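Local coordinates for UDP-N-acetylglucosamine 4,6-dehydratase (Vibrio fischeri, PDB 3PVZ), which probably acts as an NAD-dependent lyase that removes water from the nucleotide sugar UDP-N-acetylglucosamine, at residues D139-N144 / A177-M182; I55-P60 / S82-I87; H19-A24 / R336-G341; A201-S206 / Y233-Q238. All coordinates share one frame; numbering follows the deposited sequence.

Contact 1. Residues D139-N144 / A177-M182; sequences DVNVFN and ASKRIM. With NAD (nicotinamide-adenine-dinucleotide), chain E.
Asn141 reaches across to Ser178 with its amide nitrogen, and ND2 donates an almost straight hydrogen bond (171°) to OG at 3.1 Å. The serine oxygen lies in the plane of the amide. Asn141 CG stands anti to its carbonyl carbon (chi1 -64°), which swings the amide towards helix 174-189; its OD1 is bonded to the backbone N of Leu122, so the two bonds together fix which way the amide is flipped. Ser178 OG, at chi1 79°, is also hydrogen-bonded to Met175 O, one turn back. The two helix segments run nearly parallel, their axes 8.6 Å apart, as expected for the helices flanking strand 159-163 in a Rossmann-type fold. Met175 and Lys179 are spaced like the Tyr and Lys of the YxxxK pattern of short-chain dehydrogenases, with methionine in the tyrosine place. Lys179 bends at chi2 and chi4, which brings NZ to both hydroxyls of the nicotinamide ribose, 2.8 Å from O3D and apparently closer to O2D. Val142 lays CG2 against Ser178 O at 3.6 Å. The selenomethionine at Met182 bends at chi2 and chi3 over the backbone of helix 131-154, CG 3.4 Å from Asn141 O, which is hydrogen-bonded to Thr145 OG1.

Contact 2. Residues I55-P60 / S82-I87; sequences IFKRNP and SSFGYI
Phe84 lays one face of its ring over the root of the Lys57 side chain: CB of Lys57 sits 3.9 Å from the ring centroid and only 10° off the normal, a CH-pi contact. Ser83 CB covers the opposite face, so the ring is held between an aliphatic carbon on each side. Further out along Lys57, CE touches Phe84 CZ at 3.9 Å, and NZ then leads away to a salt bridge with Glu54. Beside this pair, Phe56 points its ring at the other segment with CG anti to the backbone N (chi1 -169°). Its CD1 meets Phe84 CD2 at 3.8 Å, the two side chains running past each other in opposite senses. Ile87 closes over one face of the Phe56 ring, CG2 4.2 Å from the centroid in a second CH-pi contact, while its CD1 lies 3.7 Å from Phe56 CE2 and also packs on Pro60 CD. Asn59 OD1 rests against Ile87 CG2 at 3.6 Å. No hydrogen bond joins the two segments; apolar contact carries them. A type I turn spans Phe56 to Asn59, and in the other segment Gly85 has positive phi, at angles where a CB would press on the carbonyl oxygen of Phe84. The contact thus joins the C-terminal ends of helices 46-56 and 70-83, just before the chain enters the parallel strands 62-66 and 90-94, with Phe91 meeting the Phe56 ring edge-to-face and helix 19-34 touching Pro60 through Val33.

Contact 3. Residues H19-A24 / R336-G341; sequences HQDINA and RFDNLG
Asp21, in the first turn of helix 19-34, sinks its carboxylate into the backbone of 338-339, docking this N-terminal helix on the loop that leads into strand 340-344 of the large Rossmann-type sheet. This is the tight side. OD1 accepts the backbone N of Asp338 at 2.9 Å through its syn lone pair, and OD2 takes the backbone N of Asn339 at an apparent 2.6 Å, also from the syn side but 22° out of the carboxylate plane. Two backbone amides thus hold the buried carboxylate, one on each oxygen. Asn339 answers in the reverse direction: its OD1 accepts the backbone N of Asp21 at 3.0 Å, so each residue's side chain accepts the other's backbone N-H, a reciprocal pair. The positive end of the helix dipole would probably favour the charged carboxylate here. Towards solvent the grip slackens. Gln20, exposed and bent at chi2, offers OE1 to Asn339 ND2 at 3.2 Å, but the bond is weak, bent to 129°, and the amide planes stand 64° apart. Inward, Asp21 OD1 faces the edge of the Phe337 ring, near its plane and 4.0 Å from CD1.

Contact 4. Residues A201-S206 / Y233-Q238; sequences ANVAFS and YFVTPQ. With NAD (nicotinamide-adenine-dinucleotide), chain E; SCN (thiocyanate ion), chain G.
Val203 and Val235 pair as neighbours in two parallel strands, their side chains on the same face of a small three-stranded sheet. Val203 CB lies 3.6 Å from O7N of the NAD carboxamide. Of its two branches, CG1, anti to the backbone N (chi1 -178°), runs to Pro237 CA at 3.8 Å, and CG2 divides its contacts between the carboxamide and Val235 CG2. On the opposite face Asn202 CB touches Phe234 CD1 at 3.8 Å, while Ala204 CA lies at the edge of that ring. Backbone bonds tie the strands: Val235 N to Asn202 O at 3.0 Å and Ala204 N to Val235 O, with a weaker one from Asn202 N to Tyr233 O. Thr236 then caps the N-terminus of helix 237-250. Past the pairing, a type II turn from Val203 to Ser206 brings Ser206 OG round to the cofactor. A thiocyanate, probably from the crystallisation liquor, accepts a hydrogen bond from Ala201 N through its nitrogen and rests on Val235. The carboxamide is gripped at both ends, Val203 N donating to O7N at 2.9 Å (175°) and N7N donating to Ser206 OG at 3.0 Å. These bonds fix its rotation and would hold the nicotinamide in one orientation, with C4N 3.5 Å from Ala201 O.

Along the chain, contact 3 opens first and closes last, so the other three are nested within its loop in the order contact 2, contact 1, contact 4. Contacts 1 and 4 both reach the same NAD, one at a ribose and the other at the nicotinamide carboxamide, although their centres are 23 Å apart. Contacts 1 and 2 lie on opposite sides of the chain's centre, 32 Å between centres. Contact 2 touches contact 3 where Arg58 packs on Ile22 of helix 19-34, and contact 4 where Lys57 packs on Gln238 of helix 237-250. The cofactor-binding contacts thus lie deeper in the chain, while contact 2 joins the ends of two helices at the rim, and contact 3 docks helix 19-34 on the loop before strand 340-344.

Contact 1. Residues D139-N144 / A177-M182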
# COMPACT_ATOMS: atom_id res chain seq x y z
N ASP A 139 -0.10 -11.41 10.17
CA ASP A 139 0.50 -12.17 9.07
C ASP A 139 1.67 -11.43 8.49
O ASP A 139 2.77 -12.02 8.28
CB ASP A 139 -0.51 -12.47 7.94
CG ASP A 139 -1.38 -13.68 8.23
OD1 ASP A 139 -0.97 -14.51 9.06
OD2 ASP A 139 -2.49 -13.80 7.62
N VAL A 140 1.46 -10.13 8.25
CA VAL A 140 2.51 -9.26 7.71
C VAL A 140 3.61 -8.99 8.74
O VAL A 140 4.79 -9.04 8.40
CB VAL A 140 1.97 -7.93 7.20
CG1 VAL A 140 3.15 -7.00 6.82
CG2 VAL A 140 1.03 -8.13 6.01
N ASN A 141 3.26 -8.72 10.01
CA ASN A 141 4.30 -8.29 10.91
C ASN A 141 4.96 -9.51 11.56
O ASN A 141 6.15 -9.45 11.80
CB ASN A 141 3.82 -7.32 12.01
CG ASN A 141 3.29 -5.98 11.50
OD1 ASN A 141 3.46 -5.57 10.33
ND2 ASN A 141 2.63 -5.27 12.42
N VAL A 142 4.24 -10.59 11.85
CA VAL A 142 4.87 -11.76 12.53
C VAL A 142 5.29 -12.87 11.53
O VAL A 142 6.49 -13.12 11.32
CB VAL A 142 3.95 -12.34 13.62
CG1 VAL A 142 4.64 -13.47 14.42
CG2 VAL A 142 3.48 -11.20 14.58
N PHE A 143 4.30 -13.48 10.87
CA PHE A 143 4.54 -14.67 10.07
C PHE A 143 5.35 -14.48 8.80
O PHE A 143 6.17 -15.32 8.48
CB PHE A 143 3.23 -15.42 9.83
CG PHE A 143 2.65 -16.00 11.10
CD1 PHE A 143 3.35 -16.98 11.81
CD2 PHE A 143 1.48 -15.51 11.63
CE1 PHE A 143 2.86 -17.45 12.99
CE2 PHE A 143 0.97 -16.01 12.80
CZ PHE A 143 1.65 -16.96 13.48
N ASN A 144 5.17 -13.38 8.09
CA ASN A 144 5.97 -13.07 6.92
C ASN A 144 7.41 -12.86 7.34
O ASN A 144 8.37 -13.18 6.60
CB ASN A 144 5.49 -11.80 6.23
CG ASN A 144 4.21 -12.01 5.41
OD1 ASN A 144 3.63 -13.10 5.38
ND2 ASN A 144 3.75 -10.93 4.77
N ALA A 177 2.02 -4.76 20.37
CA ALA A 177 2.04 -6.16 20.79
C ALA A 177 2.49 -7.06 19.60
O ALA A 177 3.27 -8.01 19.80
CB ALA A 177 0.71 -6.59 21.30
N SER A 178 2.05 -6.74 18.39
CA SER A 178 2.41 -7.58 17.24
C SER A 178 3.90 -7.50 17.01
O SER A 178 4.52 -8.54 16.81
CB SER A 178 1.61 -7.27 15.96
OG SER A 178 2.09 -6.13 15.31
N LYS A 179 4.47 -6.29 17.06
CA LYS A 179 5.93 -6.12 16.93
C LYS A 179 6.64 -6.80 18.13
O LYS A 179 7.75 -7.30 18.00
CB LYS A 179 6.34 -4.65 16.82
CG LYS A 179 5.69 -3.80 15.69
CD LYS A 179 6.39 -3.98 14.34
CE LYS A 179 5.98 -2.88 13.30
NZ LYS A 179 6.67 -1.59 13.52
N ARG A 180 6.03 -6.81 19.31
CA ARG A 180 6.64 -7.47 20.46
C ARG A 180 6.63 -8.98 20.29
O ARG A 180 7.58 -9.65 20.68
CB ARG A 180 5.93 -7.08 21.75
CG ARG A 180 6.47 -7.79 22.97
CD ARG A 180 7.93 -7.43 23.28
NE ARG A 180 8.40 -8.29 24.36
CZ ARG A 180 9.16 -9.38 24.22
NH1 ARG A 180 9.64 -9.74 23.03
NH2 ARG A 180 9.48 -10.07 25.31
N ILE A 181 5.56 -9.51 19.72
CA ILE A 181 5.48 -10.95 19.46
C ILE A 181 6.49 -11.29 18.36
O ILE A 181 7.19 -12.30 18.45
CB ILE A 181 4.04 -11.41 19.11
CG1 ILE A 181 3.13 -11.26 20.31
CG2 ILE A 181 4.04 -12.86 18.62
CD1 ILE A 181 1.68 -11.00 19.97
N MSE A 182 6.58 -10.45 17.35
CA MSE A 182 7.57 -10.65 16.29
C MSE A 182 9.00 -10.83 16.82
O MSE A 182 9.72 -11.71 16.36
CB MSE A 182 7.58 -9.46 15.35
CG MSE A 182 8.57 -9.64 14.18
SE MSE A 182 9.38 -7.95 13.75
CE MSE A 182 7.95 -7.24 12.89
PA NAD E . 5.36 2.29 5.17
O1A NAD E . 3.88 2.14 5.26
O2A NAD E . 5.71 3.51 4.37
O5B NAD E . 6.00 1.18 4.23
C5B NAD E . 5.68 -0.19 4.57
C4B NAD E . 5.89 -0.92 3.24
O4B NAD E . 5.66 -2.31 3.34
C3B NAD E . 4.90 -0.36 2.16
O3B NAD E . 5.59 0.04 0.99
C2B NAD E . 3.96 -1.57 1.91
O2B NAD E . 3.35 -1.58 0.63
C1B NAD E . 4.98 -2.70 2.17
N9A NAD E . 4.30 -3.95 2.45
C8A NAD E . 3.37 -4.18 3.39
N7A NAD E . 2.93 -5.40 3.33
C5A NAD E . 3.67 -6.03 2.37
C6A NAD E . 3.67 -7.32 1.83
N6A NAD E . 2.83 -8.24 2.41
N1A NAD E . 4.50 -7.63 0.84
C2A NAD E . 5.31 -6.72 0.32
N3A NAD E . 5.32 -5.49 0.78
C4A NAD E . 4.53 -5.12 1.78
O3 NAD E . 5.98 2.27 6.66
PN NAD E . 7.41 2.99 6.94
O1N NAD E . 7.18 4.40 7.46
O2N NAD E . 8.45 2.96 5.89
O5D NAD E . 7.83 2.19 8.31
C5D NAD E . 8.38 0.91 8.02
C4D NAD E . 8.71 0.19 9.34
O4D NAD E . 9.34 1.12 10.27
C3D NAD E . 7.40 -0.26 10.03
O3D NAD E . 7.58 -1.43 10.86
C2D NAD E . 7.10 0.90 11.00
O2D NAD E . 6.29 0.50 12.11
C1D NAD E . 8.51 1.27 11.46
N1N NAD E . 8.58 2.63 12.02
C2N NAD E . 8.27 3.66 11.23
C3N NAD E . 8.33 4.96 11.70
C7N NAD E . 7.96 6.11 10.85
O7N NAD E . 7.98 7.21 11.39
N7N NAD E . 7.59 5.98 9.57
C4N NAD E . 8.75 5.19 13.03
C5N NAD E . 9.08 4.10 13.81
C6N NAD E . 8.98 2.81 13.28

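Contact 2. Residues I55-P60 / S82-I87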
# COMPACT_ATOMS: atom_id res chain seq x y z
N ILE A 55 21.71 2.13 -0.39
CA ILE A 55 22.44 1.01 -0.94
C ILE A 55 22.81 1.34 -2.40
O ILE A 55 23.98 1.25 -2.81
CB ILE A 55 21.60 -0.33 -0.86
CG1 ILE A 55 21.28 -0.66 0.59
CG2 ILE A 55 22.31 -1.48 -1.62
CD1 ILE A 55 20.40 -1.98 0.82
N PHE A 56 21.82 1.75 -3.17
CA PHE A 56 22.03 1.98 -4.59
C PHE A 56 23.19 2.95 -4.89
O PHE A 56 23.96 2.72 -5.82
CB PHE A 56 20.73 2.52 -5.20
CG PHE A 56 20.76 2.54 -6.70
CD1 PHE A 56 21.34 3.58 -7.36
CD2 PHE A 56 20.25 1.49 -7.43
CE1 PHE A 56 21.40 3.59 -8.74
CE2 PHE A 56 20.29 1.51 -8.84
CZ PHE A 56 20.87 2.59 -9.48
N LYS A 57 23.31 4.04 -4.14
CA LYS A 57 24.30 5.07 -4.41
C LYS A 57 25.72 4.58 -4.10
O LYS A 57 26.69 5.22 -4.49
CB LYS A 57 23.98 6.34 -3.59
CG LYS A 57 24.11 6.23 -2.08
CD LYS A 57 24.07 7.59 -1.34
CE LYS A 57 22.66 8.02 -0.97
NZ LYS A 57 22.62 9.21 0.03
N ARG A 58 25.82 3.47 -3.37
CA ARG A 58 27.13 2.86 -3.06
C ARG A 58 27.44 1.65 -3.96
O ARG A 58 28.30 0.79 -3.63
CB ARG A 58 27.14 2.45 -1.60
CG ARG A 58 27.20 3.71 -0.69
CD ARG A 58 27.22 3.36 0.73
NE ARG A 58 27.37 4.55 1.56
CZ ARG A 58 26.36 5.30 2.04
NH1 ARG A 58 25.07 5.01 1.80
NH2 ARG A 58 26.62 6.38 2.78
N ASN A 59 26.70 1.57 -5.08
CA ASN A 59 27.00 0.73 -6.23
C ASN A 59 27.07 -0.78 -5.91
O ASN A 59 28.11 -1.37 -6.05
CB ASN A 59 28.30 1.20 -6.86
CG ASN A 59 28.64 0.44 -8.10
OD1 ASN A 59 27.76 0.11 -8.91
ND2 ASN A 59 29.92 0.06 -8.23
N PRO A 60 25.95 -1.36 -5.49
CA PRO A 60 25.86 -2.73 -5.01
C PRO A 60 25.94 -3.78 -6.13
O PRO A 60 25.51 -3.51 -7.26
CB PRO A 60 24.47 -2.80 -4.45
CG PRO A 60 23.67 -1.87 -5.29
CD PRO A 60 24.62 -0.72 -5.57
N SER A 82 16.85 9.73 -11.46
CA SER A 82 17.25 11.13 -11.55
C SER A 82 18.31 11.51 -10.50
O SER A 82 19.15 12.34 -10.76
CB SER A 82 16.04 12.07 -11.51
OG SER A 82 15.18 11.80 -10.43
N SER A 83 18.28 10.88 -9.34
CA SER A 83 19.31 11.12 -8.35
C SER A 83 20.65 10.48 -8.71
O SER A 83 21.68 11.13 -8.55
CB SER A 83 18.89 10.61 -6.98
OG SER A 83 17.77 11.34 -6.51
N PHE A 84 20.65 9.22 -9.15
CA PHE A 84 21.89 8.43 -9.21
C PHE A 84 22.19 7.86 -10.55
O PHE A 84 23.34 7.57 -10.86
CB PHE A 84 21.85 7.31 -8.18
CG PHE A 84 21.42 7.75 -6.80
CD1 PHE A 84 22.02 8.83 -6.19
CD2 PHE A 84 20.45 7.02 -6.11
CE1 PHE A 84 21.63 9.23 -4.90
CE2 PHE A 84 20.04 7.40 -4.81
CZ PHE A 84 20.61 8.49 -4.21
N GLY A 85 21.18 7.67 -11.38
CA GLY A 85 21.40 7.10 -12.70
C GLY A 85 21.37 5.56 -12.62
O GLY A 85 20.42 4.99 -12.10
N TYR A 86 22.39 4.92 -13.18
CA TYR A 86 22.41 3.48 -13.41
C TYR A 86 23.68 2.89 -12.86
O TYR A 86 24.66 3.60 -12.68
CB TYR A 86 22.30 3.15 -14.91
CG TYR A 86 21.07 3.77 -15.57
CD1 TYR A 86 19.91 3.04 -15.71
CD2 TYR A 86 21.08 5.09 -16.00
CE1 TYR A 86 18.77 3.59 -16.29
CE2 TYR A 86 19.94 5.66 -16.60
CZ TYR A 86 18.80 4.90 -16.74
OH TYR A 86 17.66 5.42 -17.30
N ILE A 87 23.61 1.60 -12.55
CA ILE A 87 24.73 0.82 -12.08
C ILE A 87 24.90 -0.42 -12.95
O ILE A 87 24.00 -0.78 -13.69
CB ILE A 87 24.54 0.36 -10.60
CG1 ILE A 87 23.28 -0.52 -10.45
CG2 ILE A 87 24.55 1.57 -9.67
CD1 ILE A 87 22.99 -0.94 -9.05

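Contact 3. Residues H19-A24 / R336-G341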
# COMPACT_ATOMS: atom_id res chain seq x y z
N HIS A 19 26.31 12.38 10.26
CA HIS A 19 27.40 12.84 9.42
C HIS A 19 28.77 12.29 9.87
O HIS A 19 29.59 11.86 9.04
CB HIS A 19 27.39 14.38 9.36
CG HIS A 19 28.38 14.93 8.40
ND1 HIS A 19 29.61 15.41 8.79
CD2 HIS A 19 28.35 15.03 7.05
CE1 HIS A 19 30.28 15.81 7.72
NE2 HIS A 19 29.54 15.58 6.65
N GLN A 20 29.01 12.24 11.16
CA GLN A 20 30.29 11.72 11.67
C GLN A 20 30.46 10.19 11.50
O GLN A 20 31.51 9.71 11.04
CB GLN A 20 30.48 12.12 13.14
CG GLN A 20 30.58 13.65 13.38
CD GLN A 20 29.21 14.41 13.25
OE1 GLN A 20 28.12 13.80 13.18
NE2 GLN A 20 29.29 15.75 13.18
N ASP A 21 29.45 9.42 11.88
CA ASP A 21 29.50 7.97 11.75
C ASP A 21 29.48 7.50 10.32
O ASP A 21 30.20 6.60 9.96
CB ASP A 21 28.35 7.34 12.51
CG ASP A 21 28.47 7.56 14.04
OD1 ASP A 21 29.60 7.62 14.59
OD2 ASP A 21 27.45 7.68 14.70
N ILE A 22 28.68 8.14 9.48
CA ILE A 22 28.66 7.81 8.08
C ILE A 22 30.02 8.12 7.42
O ILE A 22 30.58 7.26 6.72
CB ILE A 22 27.52 8.55 7.32
CG1 ILE A 22 26.17 7.97 7.72
CG2 ILE A 22 27.73 8.46 5.77
CD1 ILE A 22 25.94 6.47 7.24
N ASN A 23 30.53 9.34 7.62
CA ASN A 23 31.80 9.73 7.04
C ASN A 23 32.92 8.86 7.50
O ASN A 23 33.73 8.43 6.71
CB ASN A 23 32.15 11.17 7.33
CG ASN A 23 31.54 12.11 6.35
OD1 ASN A 23 31.08 11.69 5.29
ND2 ASN A 23 31.53 13.40 6.67
N ALA A 24 32.95 8.55 8.79
CA ALA A 24 33.98 7.67 9.35
C ALA A 24 33.95 6.23 8.78
O ALA A 24 34.97 5.56 8.78
CB ALA A 24 33.84 7.63 10.89
N ARG A 336 30.78 2.67 20.77
CA ARG A 336 31.18 2.28 19.41
C ARG A 336 30.99 3.38 18.36
O ARG A 336 31.81 3.56 17.48
CB ARG A 336 30.43 1.03 18.99
CG ARG A 336 30.77 0.57 17.61
CD ARG A 336 30.29 -0.83 17.35
NE ARG A 336 30.75 -1.28 16.04
CZ ARG A 336 30.21 -2.25 15.32
NH1 ARG A 336 29.15 -2.93 15.71
NH2 ARG A 336 30.76 -2.54 14.18
N PHE A 337 29.89 4.11 18.44
CA PHE A 337 29.63 5.16 17.48
C PHE A 337 29.39 6.48 18.22
O PHE A 337 28.95 6.50 19.36
CB PHE A 337 28.41 4.83 16.61
CG PHE A 337 28.60 3.61 15.75
CD1 PHE A 337 29.48 3.64 14.68
CD2 PHE A 337 27.89 2.43 16.00
CE1 PHE A 337 29.66 2.53 13.90
CE2 PHE A 337 28.04 1.32 15.20
CZ PHE A 337 28.92 1.36 14.15
N ASP A 338 29.66 7.58 17.52
CA ASP A 338 29.43 8.92 18.04
C ASP A 338 27.96 9.30 18.07
O ASP A 338 27.49 9.83 19.08
CB ASP A 338 30.24 9.95 17.23
CG ASP A 338 31.74 9.93 17.58
OD1 ASP A 338 32.15 9.20 18.53
OD2 ASP A 338 32.52 10.64 16.92
N ASN A 339 27.25 9.01 16.97
CA ASN A 339 25.85 9.46 16.76
C ASN A 339 24.80 8.36 16.99
O ASN A 339 23.63 8.65 17.13
CB ASN A 339 25.67 9.99 15.33
CG ASN A 339 26.84 10.90 14.86
OD1 ASN A 339 27.46 10.65 13.79
ND2 ASN A 339 27.12 11.97 15.63
N LEU A 340 25.24 7.10 17.02
CA LEU A 340 24.37 5.94 17.06
C LEU A 340 24.55 5.17 18.33
O LEU A 340 25.67 4.84 18.73
CB LEU A 340 24.69 4.98 15.91
CG LEU A 340 24.50 5.48 14.50
CD1 LEU A 340 25.01 4.44 13.54
CD2 LEU A 340 23.03 5.81 14.17
N GLY A 341 23.44 4.82 18.95
CA GLY A 341 23.47 3.99 20.15
C GLY A 341 23.07 2.57 19.80
O GLY A 341 22.28 2.34 18.87

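Contact 4. Residues A201-S206 / Y233-Q238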
# COMPACT_ATOMS: atom_id res chain seq x y z
N ALA A 201 12.86 7.28 15.70
CA ALA A 201 12.01 8.44 15.96
C ALA A 201 10.96 8.56 14.85
O ALA A 201 10.95 7.78 13.91
CB ALA A 201 12.89 9.70 15.95
N ASN A 202 10.11 9.56 14.91
CA ASN A 202 9.22 9.81 13.78
C ASN A 202 9.97 10.21 12.53
O ASN A 202 10.72 11.18 12.54
CB ASN A 202 8.25 10.92 14.13
CG ASN A 202 7.19 10.47 15.08
OD1 ASN A 202 7.47 9.83 16.07
ND2 ASN A 202 5.97 10.86 14.81
N VAL A 203 9.74 9.50 11.42
CA VAL A 203 10.42 9.82 10.18
C VAL A 203 9.65 10.88 9.36
O VAL A 203 8.59 10.60 8.82
CB VAL A 203 10.69 8.55 9.35
CG1 VAL A 203 11.45 8.93 8.07
CG2 VAL A 203 11.50 7.51 10.16
N ALA A 204 10.19 12.10 9.29
CA ALA A 204 9.37 13.24 8.80
C ALA A 204 8.80 12.95 7.43
O ALA A 204 9.51 12.56 6.53
CB ALA A 204 10.17 14.53 8.77
N PHE A 205 7.50 13.11 7.29
CA PHE A 205 6.80 13.00 6.03
C PHE A 205 6.67 11.58 5.52
O PHE A 205 6.18 11.36 4.43
CB PHE A 205 7.35 13.98 4.96
CG PHE A 205 7.14 15.42 5.35
CD1 PHE A 205 8.12 16.11 6.07
CD2 PHE A 205 5.93 16.05 5.09
CE1 PHE A 205 7.91 17.44 6.48
CE2 PHE A 205 5.71 17.36 5.50
CZ PHE A 205 6.70 18.07 6.20
N SER A 206 7.03 10.60 6.35
CA SER A 206 6.81 9.22 5.95
C SER A 206 5.33 9.04 5.55
O SER A 206 4.43 9.72 6.07
CB SER A 206 7.26 8.25 7.04
OG SER A 206 6.45 8.32 8.18
N TYR A 233 10.27 13.70 18.57
CA TYR A 233 11.51 13.79 17.82
C TYR A 233 11.34 13.34 16.39
O TYR A 233 10.76 12.27 16.11
CB TYR A 233 12.57 12.90 18.44
CG TYR A 233 12.96 13.27 19.84
CD1 TYR A 233 13.56 14.50 20.11
CD2 TYR A 233 12.78 12.37 20.88
CE1 TYR A 233 13.96 14.84 21.43
CE2 TYR A 233 13.15 12.70 22.19
CZ TYR A 233 13.73 13.93 22.45
OH TYR A 233 14.07 14.22 23.72
N PHE A 234 11.90 14.12 15.47
CA PHE A 234 11.80 13.86 14.07
C PHE A 234 13.15 13.69 13.40
O PHE A 234 14.11 14.40 13.68
CB PHE A 234 11.08 15.02 13.41
CG PHE A 234 9.64 15.11 13.78
CD1 PHE A 234 8.67 14.50 13.00
CD2 PHE A 234 9.25 15.82 14.93
CE1 PHE A 234 7.34 14.58 13.36
CE2 PHE A 234 7.94 15.89 15.27
CZ PHE A 234 6.98 15.30 14.50
N VAL A 235 13.21 12.76 12.46
CA VAL A 235 14.36 12.59 11.59
C VAL A 235 13.91 12.68 10.16
O VAL A 235 12.72 12.61 9.89
CB VAL A 235 15.04 11.24 11.78
CG1 VAL A 235 15.66 11.15 13.15
CG2 VAL A 235 14.04 10.08 11.58
N THR A 236 14.87 12.88 9.27
CA THR A 236 14.65 12.82 7.83
C THR A 236 14.61 11.38 7.28
O THR A 236 15.22 10.43 7.84
CB THR A 236 15.74 13.59 7.05
OG1 THR A 236 16.99 12.91 7.19
CG2 THR A 236 15.90 15.04 7.60
N PRO A 237 13.92 11.21 6.16
CA PRO A 237 13.99 9.96 5.44
C PRO A 237 15.44 9.47 5.27
O PRO A 237 15.71 8.33 5.60
CB PRO A 237 13.35 10.29 4.09
CG PRO A 237 12.35 11.34 4.43
CD PRO A 237 13.05 12.19 5.46
N GLN A 238 16.36 10.31 4.79
CA GLN A 238 17.72 9.84 4.57
C GLN A 238 18.35 9.33 5.83
O GLN A 238 19.12 8.37 5.82
CB GLN A 238 18.61 10.91 4.00
CG GLN A 238 20.06 10.46 3.76
CD GLN A 238 20.81 11.42 2.84
OE1 GLN A 238 20.21 12.00 1.95
NE2 GLN A 238 22.11 11.58 3.07
PA NAD E . 5.36 2.29 5.17
O1A NAD E . 3.88 2.14 5.26
O2A NAD E . 5.71 3.51 4.37
O5B NAD E . 6.00 1.18 4.23
C5B NAD E . 5.68 -0.19 4.57
C4B NAD E . 5.89 -0.92 3.24
O4B NAD E . 5.66 -2.31 3.34
C3B NAD E . 4.90 -0.36 2.16
O3B NAD E . 5.59 0.04 0.99
C2B NAD E . 3.96 -1.57 1.91
O2B NAD E . 3.35 -1.58 0.63
C1B NAD E . 4.98 -2.70 2.17
N9A NAD E . 4.30 -3.95 2.45
C8A NAD E . 3.37 -4.18 3.39
N7A NAD E . 2.93 -5.40 3.33
C5A NAD E . 3.67 -6.03 2.37
C6A NAD E . 3.67 -7.32 1.83
N6A NAD E . 2.83 -8.24 2.41
N1A NAD E . 4.50 -7.63 0.84
C2A NAD E . 5.31 -6.72 0.32
N3A NAD E . 5.32 -5.49 0.78
C4A NAD E . 4.53 -5.12 1.78
O3 NAD E . 5.98 2.27 6.66
PN NAD E . 7.41 2.99 6.94
O1N NAD E . 7.18 4.40 7.46
O2N NAD E . 8.45 2.96 5.89
O5D NAD E . 7.83 2.19 8.31
C5D NAD E . 8.38 0.91 8.02
C4D NAD E . 8.71 0.19 9.34
O4D NAD E . 9.34 1.12 10.27
C3D NAD E . 7.40 -0.26 10.03
O3D NAD E . 7.58 -1.43 10.86
C2D NAD E . 7.10 0.90 11.00
O2D NAD E . 6.29 0.50 12.11
C1D NAD E . 8.51 1.27 11.46
N1N NAD E . 8.58 2.63 12.02
C2N NAD E . 8.27 3.66 11.23
C3N NAD E . 8.33 4.96 11.70
C7N NAD E . 7.96 6.11 10.85
O7N NAD E . 7.98 7.21 11.39
N7N NAD E . 7.59 5.98 9.57
C4N NAD E . 8.75 5.19 13.03
C5N NAD E . 9.08 4.10 13.81
C6N NAD E . 8.98 2.81 13.28
S SCN G . 17.22 7.69 11.96
C SCN G . 15.97 7.61 13.20
N SCN G . 15.13 7.54 14.05